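NikO protein (PDB 4FQD) is an enolpyruvyl transferase essential in nikkomycin biosynthesis, of the MurA subfamily, and probably transfers enolpyruvyl from phosphoenolpyruvate to a UDP-sugar. Local coordinates at residues E142-T154 / P190-G203. The protein carries 4 engineered substitutions. Residues are numbered along the deposited sequence; the frame is centred on the assembly and turned at random.
With SO4 (sulfate ion), chain C.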
loop_
_atom_site.group_PDB
_atom_site.type_symbol
_atom_site.label_atom_id
_atom_site.label_comp_id
_atom_site.label_asym_id
_atom_site.label_seq_id
_atom_site.Cartn_x
_atom_site.Cartn_y
_atom_site.Cartn_z
ATOM N N GLU A 142 -16.226 -12.306 -18.372
ATOM C CA GLU A 142 -15.407 -13.297 -19.043
ATOM C C GLU A 142 -14.842 -14.319 -18.048
ATOM O O GLU A 142 -14.747 -15.508 -18.356
ATOM C CB GLU A 142 -14.318 -12.580 -19.846
ATOM C CG GLU A 142 -13.268 -13.465 -20.444
ATOM C CD GLU A 142 -12.100 -13.617 -19.514
ATOM O OE1 GLU A 142 -11.912 -12.722 -18.663
ATOM O OE2 GLU A 142 -11.386 -14.633 -19.616
ATOM N N HIS A 143 -14.500 -13.858 -16.847
ATOM C CA HIS A 143 -14.022 -14.747 -15.787
ATOM C C HIS A 143 -15.114 -15.689 -15.281
ATOM O O HIS A 143 -14.832 -16.812 -14.860
ATOM C CB HIS A 143 -13.445 -13.941 -14.621
ATOM C CG HIS A 143 -14.430 -13.019 -13.970
ATOM N ND1 HIS A 143 -15.025 -11.972 -14.641
ATOM C CD2 HIS A 143 -14.909 -12.974 -12.705
ATOM C CE1 HIS A 143 -15.834 -11.328 -13.820
ATOM N NE2 HIS A 143 -15.781 -11.915 -12.637
ATOM N N LEU A 144 -16.357 -15.220 -15.314
ATOM C CA LEU A 144 -17.504 -16.038 -14.936
ATOM C C LEU A 144 -17.661 -17.219 -15.886
ATOM O O LEU A 144 -17.944 -18.341 -15.461
ATOM C CB LEU A 144 -18.782 -15.197 -14.941
ATOM C CG LEU A 144 -19.318 -14.725 -13.590
ATOM C CD1 LEU A 144 -18.239 -14.044 -12.778
ATOM C CD2 LEU A 144 -20.500 -13.791 -13.785
ATOM N N LEU A 145 -17.474 -16.958 -17.175
ATOM C CA LEU A 145 -17.611 -17.989 -18.195
ATOM C C LEU A 145 -16.488 -19.015 -18.102
ATOM O O LEU A 145 -16.686 -20.191 -18.407
ATOM C CB LEU A 145 -17.642 -17.361 -19.590
ATOM C CG LEU A 145 -18.759 -16.346 -19.839
ATOM C CD1 LEU A 145 -18.652 -15.759 -21.237
ATOM C CD2 LEU A 145 -20.123 -16.985 -19.625
ATOM N N ASP A 146 -15.311 -18.567 -17.679
ATOM C CA ASP A 146 -14.167 -19.460 -17.531
ATOM C C ASP A 146 -14.369 -20.416 -16.359
ATOM O O ASP A 146 -13.975 -21.579 -16.421
ATOM C CB ASP A 146 -12.876 -18.662 -17.344
ATOM C CG ASP A 146 -11.643 -19.546 -17.329
ATOM O OD1 ASP A 146 -11.300 -20.076 -16.251
ATOM O OD2 ASP A 146 -11.017 -19.712 -18.397
ATOM N N VAL A 147 -14.985 -19.916 -15.292
ATOM C CA VAL A 147 -15.275 -20.740 -14.123
ATOM C C VAL A 147 -16.288 -21.825 -14.464
ATOM O O VAL A 147 -16.049 -23.007 -14.214
ATOM C CB VAL A 147 -15.812 -19.896 -12.953
ATOM C CG1 VAL A 147 -16.332 -20.798 -11.846
ATOM C CG2 VAL A 147 -14.729 -18.966 -12.431
ATOM N N MET A 148 -17.416 -21.417 -15.038
ATOM C CA MET A 148 -18.453 -22.358 -15.453
ATOM C C MET A 148 -17.937 -23.321 -16.518
ATOM O O MET A 148 -18.401 -24.456 -16.617
ATOM C CB MET A 148 -19.690 -21.613 -15.961
ATOM C CG MET A 148 -20.544 -21.010 -14.857
ATOM S SD MET A 148 -21.986 -20.119 -15.471
ATOM C CE MET A 148 -21.210 -18.681 -16.202
ATOM N N GLY A 149 -16.970 -22.861 -17.306
ATOM C CA GLY A 149 -16.367 -23.683 -18.339
ATOM C C GLY A 149 -15.632 -24.887 -17.780
ATOM O O GLY A 149 -15.533 -25.924 -18.435
ATOM N N ARG A 150 -15.117 -24.750 -16.562
ATOM C CA ARG A 150 -14.399 -25.841 -15.912
ATOM C C ARG A 150 -15.355 -26.920 -15.421
ATOM O O ARG A 150 -14.938 -28.040 -15.124
ATOM C CB ARG A 150 -13.567 -25.321 -14.740
ATOM C CG ARG A 150 -12.559 -24.254 -15.115
ATOM C CD ARG A 150 -11.384 -24.279 -14.158
ATOM N NE ARG A 150 -10.594 -23.055 -14.217
ATOM C CZ ARG A 150 -9.458 -22.871 -13.554
ATOM N NH1 ARG A 150 -8.975 -23.840 -12.788
ATOM N NH2 ARG A 150 -8.802 -21.724 -13.660
ATOM N N PHE A 151 -16.635 -26.575 -15.327
ATOM C CA PHE A 151 -17.659 -27.525 -14.908
ATOM C C PHE A 151 -18.316 -28.189 -16.117
ATOM O O PHE A 151 -19.244 -28.983 -15.969
ATOM C CB PHE A 151 -18.721 -26.840 -14.042
ATOM C CG PHE A 151 -18.223 -26.413 -12.687
ATOM C CD1 PHE A 151 -17.549 -25.214 -12.529
ATOM C CD2 PHE A 151 -18.438 -27.206 -11.572
ATOM C CE1 PHE A 151 -17.092 -24.816 -11.286
ATOM C CE2 PHE A 151 -17.985 -26.812 -10.325
ATOM C CZ PHE A 151 -17.311 -25.617 -10.183
ATOM N N GLY A 152 -17.835 -27.854 -17.310
ATOM C CA GLY A 152 -18.324 -28.476 -18.527
ATOM C C GLY A 152 -19.270 -27.622 -19.352
ATOM O O GLY A 152 -19.813 -28.086 -20.355
ATOM N N VAL A 153 -19.471 -26.376 -18.937
ATOM C CA VAL A 153 -20.355 -25.465 -19.659
ATOM C C VAL A 153 -19.705 -24.948 -20.942
ATOM O O VAL A 153 -18.581 -24.445 -20.920
ATOM C CB VAL A 153 -20.784 -24.272 -18.781
ATOM C CG1 VAL A 153 -21.590 -23.269 -19.592
ATOM C CG2 VAL A 153 -21.582 -24.758 -17.583
ATOM N N THR A 154 -20.419 -25.079 -22.056
ATOM C CA THR A 154 -19.923 -24.627 -23.351
ATOM C C THR A 154 -20.516 -23.267 -23.711
ATOM O O THR A 154 -21.695 -23.010 -23.466
ATOM C CB THR A 154 -20.252 -25.647 -24.463
ATOM O OG1 THR A 154 -19.698 -26.924 -24.123
ATOM C CG2 THR A 154 -19.684 -25.198 -25.803
ATOM N N PRO A 190 -10.157 -7.890 -9.736
ATOM C CA PRO A 190 -11.559 -7.576 -10.030
ATOM C C PRO A 190 -12.387 -8.820 -10.359
ATOM O O PRO A 190 -13.616 -8.767 -10.298
ATOM C CB PRO A 190 -11.457 -6.666 -11.255
ATOM C CG PRO A 190 -10.206 -7.106 -11.933
ATOM C CD PRO A 190 -9.258 -7.490 -10.833
ATOM N N CYS A 191 -11.717 -9.920 -10.694
ATOM C CA CYS A 191 -12.393 -11.160 -11.067
ATOM C C CYS A 191 -12.424 -12.156 -9.903
ATOM O O CYS A 191 -13.013 -13.232 -10.004
ATOM C CB CYS A 191 -11.707 -11.788 -12.287
ATOM S SG CYS A 191 -11.595 -10.699 -13.739
ATOM N N TYR A 192 -11.794 -11.781 -8.795
ATOM C CA TYR A 192 -11.636 -12.676 -7.654
ATOM C C TYR A 192 -12.980 -13.054 -7.034
ATOM O O TYR A 192 -13.362 -14.225 -7.037
ATOM C CB TYR A 192 -10.723 -12.031 -6.606
ATOM C CG TYR A 192 -10.238 -12.965 -5.515
ATOM C CD1 TYR A 192 -10.432 -14.340 -5.599
ATOM C CD2 TYR A 192 -9.592 -12.464 -4.394
ATOM C CE1 TYR A 192 -9.993 -15.186 -4.596
ATOM C CE2 TYR A 192 -9.151 -13.299 -3.390
ATOM C CZ TYR A 192 -9.352 -14.657 -3.494
ATOM O OH TYR A 192 -8.907 -15.483 -2.488
ATOM N N SER A 193 -13.693 -12.063 -6.512
ATOM C CA SER A 193 -14.926 -12.313 -5.772
ATOM C C SER A 193 -16.008 -12.979 -6.621
ATOM O O SER A 193 -16.701 -13.880 -6.153
ATOM C CB SER A 193 -15.457 -11.016 -5.156
ATOM O OG SER A 193 -15.871 -10.105 -6.157
ATOM N N GLY A 194 -16.145 -12.536 -7.866
ATOM C CA GLY A 194 -17.152 -13.079 -8.760
ATOM C C GLY A 194 -16.904 -14.531 -9.122
ATOM O O GLY A 194 -17.843 -15.320 -9.234
ATOM N N ALA A 195 -15.636 -14.884 -9.305
ATOM C CA ALA A 195 -15.264 -16.249 -9.659
ATOM C C ALA A 195 -15.560 -17.220 -8.520
ATOM O O ALA A 195 -15.963 -18.359 -8.754
ATOM C CB ALA A 195 -13.795 -16.317 -10.045
ATOM N N VAL A 196 -15.355 -16.761 -7.289
ATOM C CA VAL A 196 -15.602 -17.586 -6.112
ATOM C C VAL A 196 -17.093 -17.857 -5.944
ATOM O O VAL A 196 -17.500 -18.987 -5.674
ATOM C CB VAL A 196 -15.054 -16.922 -4.833
ATOM C CG1 VAL A 196 -15.417 -17.745 -3.606
ATOM C CG2 VAL A 196 -13.547 -16.744 -4.935
ATOM N N LYS A 197 -17.899 -16.813 -6.108
ATOM C CA LYS A 197 -19.348 -16.935 -6.009
ATOM C C LYS A 197 -19.883 -17.922 -7.037
ATOM O O LYS A 197 -20.698 -18.788 -6.718
ATOM C CB LYS A 197 -20.012 -15.572 -6.204
ATOM C CG LYS A 197 -19.613 -14.536 -5.168
ATOM C CD LYS A 197 -20.170 -13.167 -5.517
ATOM C CE LYS A 197 -19.691 -12.114 -4.533
ATOM N NZ LYS A 197 -20.289 -10.779 -4.814
ATOM N N THR A 198 -19.413 -17.787 -8.273
ATOM C CA THR A 198 -19.843 -18.655 -9.361
ATOM C C THR A 198 -19.435 -20.105 -9.113
ATOM O O THR A 198 -20.250 -21.018 -9.246
ATOM C CB THR A 198 -19.263 -18.192 -10.709
ATOM O OG1 THR A 198 -19.694 -16.852 -10.981
ATOM C CG2 THR A 198 -19.726 -19.106 -11.832
ATOM N N ALA A 199 -18.172 -20.306 -8.747
ATOM C CA ALA A 199 -17.643 -21.644 -8.500
ATOM C C ALA A 199 -18.386 -22.353 -7.373
ATOM O O ALA A 199 -18.646 -23.554 -7.453
ATOM C CB ALA A 199 -16.158 -21.579 -8.194
ATOM N N LEU A 200 -18.721 -21.607 -6.326
ATOM C CA LEU A 200 -19.476 -22.161 -5.209
ATOM C C LEU A 200 -20.866 -22.600 -5.648
ATOM O O LEU A 200 -21.317 -23.694 -5.306
ATOM C CB LEU A 200 -19.583 -21.144 -4.074
ATOM C CG LEU A 200 -18.486 -21.206 -3.014
ATOM C CD1 LEU A 200 -18.626 -20.047 -2.048
ATOM C CD2 LEU A 200 -18.552 -22.530 -2.271
ATOM N N LEU A 201 -21.537 -21.742 -6.409
ATOM C CA LEU A 201 -22.862 -22.050 -6.931
ATOM C C LEU A 201 -22.814 -23.258 -7.859
ATOM O O LEU A 201 -23.652 -24.155 -7.765
ATOM C CB LEU A 201 -23.445 -20.840 -7.665
ATOM C CG LEU A 201 -23.850 -19.647 -6.797
ATOM C CD1 LEU A 201 -24.213 -18.451 -7.662
ATOM C CD2 LEU A 201 -25.008 -20.020 -5.886
ATOM N N MET A 202 -21.827 -23.274 -8.750
ATOM C CA MET A 202 -21.652 -24.381 -9.684
ATOM C C MET A 202 -21.350 -25.682 -8.951
ATOM O O MET A 202 -21.791 -26.753 -9.363
ATOM C CB MET A 202 -20.534 -24.075 -10.683
ATOM C CG MET A 202 -20.862 -22.968 -11.671
ATOM S SD MET A 202 -22.311 -23.338 -12.679
ATOM C CE MET A 202 -21.761 -24.806 -13.544
ATOM N N GLY A 203 -20.596 -25.580 -7.862
ATOM C CA GLY A 203 -20.231 -26.744 -7.076
ATOM C C GLY A 203 -21.421 -27.391 -6.394
ATOM O O GLY A 203 -21.451 -28.606 -6.206
HETATM S S SO4 C . -18.587 -8.696 -7.532
HETATM O O1 SO4 C . -18.525 -10.093 -7.114
HETATM O O2 SO4 C . -19.977 -8.327 -7.791
HETATM O O3 SO4 C . -18.048 -7.852 -6.471
HETATM O O4 SO4 C . -17.798 -8.515 -8.747
#
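Phe151 lies with one ring face over Met202, whose CB sits 3.5 Å from the centroid of the Phe151 ring. The approach is a CH-pi contact, only 7° off the ring normal. Met202 is bent at chi2 and chi3, which brings its CE back to 3.7 Å from Phe151 CB. Its SD stands farther above the ring, a Met-aromatic contact, and meets Met148 CG at 3.6 Å. With an alanine at Phe151 the ring would go, and Met202 CB would probably lose its aromatic partner and face a gap.

Between the two helices, which cross at -32°, Val147 spreads its branches: CG2 lies on Ala195 CB and CG1 on Ala199 CB. Thr198 turns CG2 to Val147 and Met148. Its OG1 lies 3.4 Å from Leu144 CG and donates to Gly194 O (3.0 Å), which also takes Thr198 N from the other face of its plane. At the far end Cys191 CB and SG lie over one face of the His143 ring, CB 3.4 Å from His143 CG. Leu144 CD1 sits toward the rim of the opposite face.

Helix 112-118 packs on Met148 and Met202. Ser193 points away and the end of Lys197 leads away; both hydrogen-bond O1 of a sulfate, probably from the crystallisation liquor. The two segments of this inverse beta/alpha barrel protein thus meet through apolar, sulfur and ring contacts, so their fit relies on shape and dispersion rather than polar pairing.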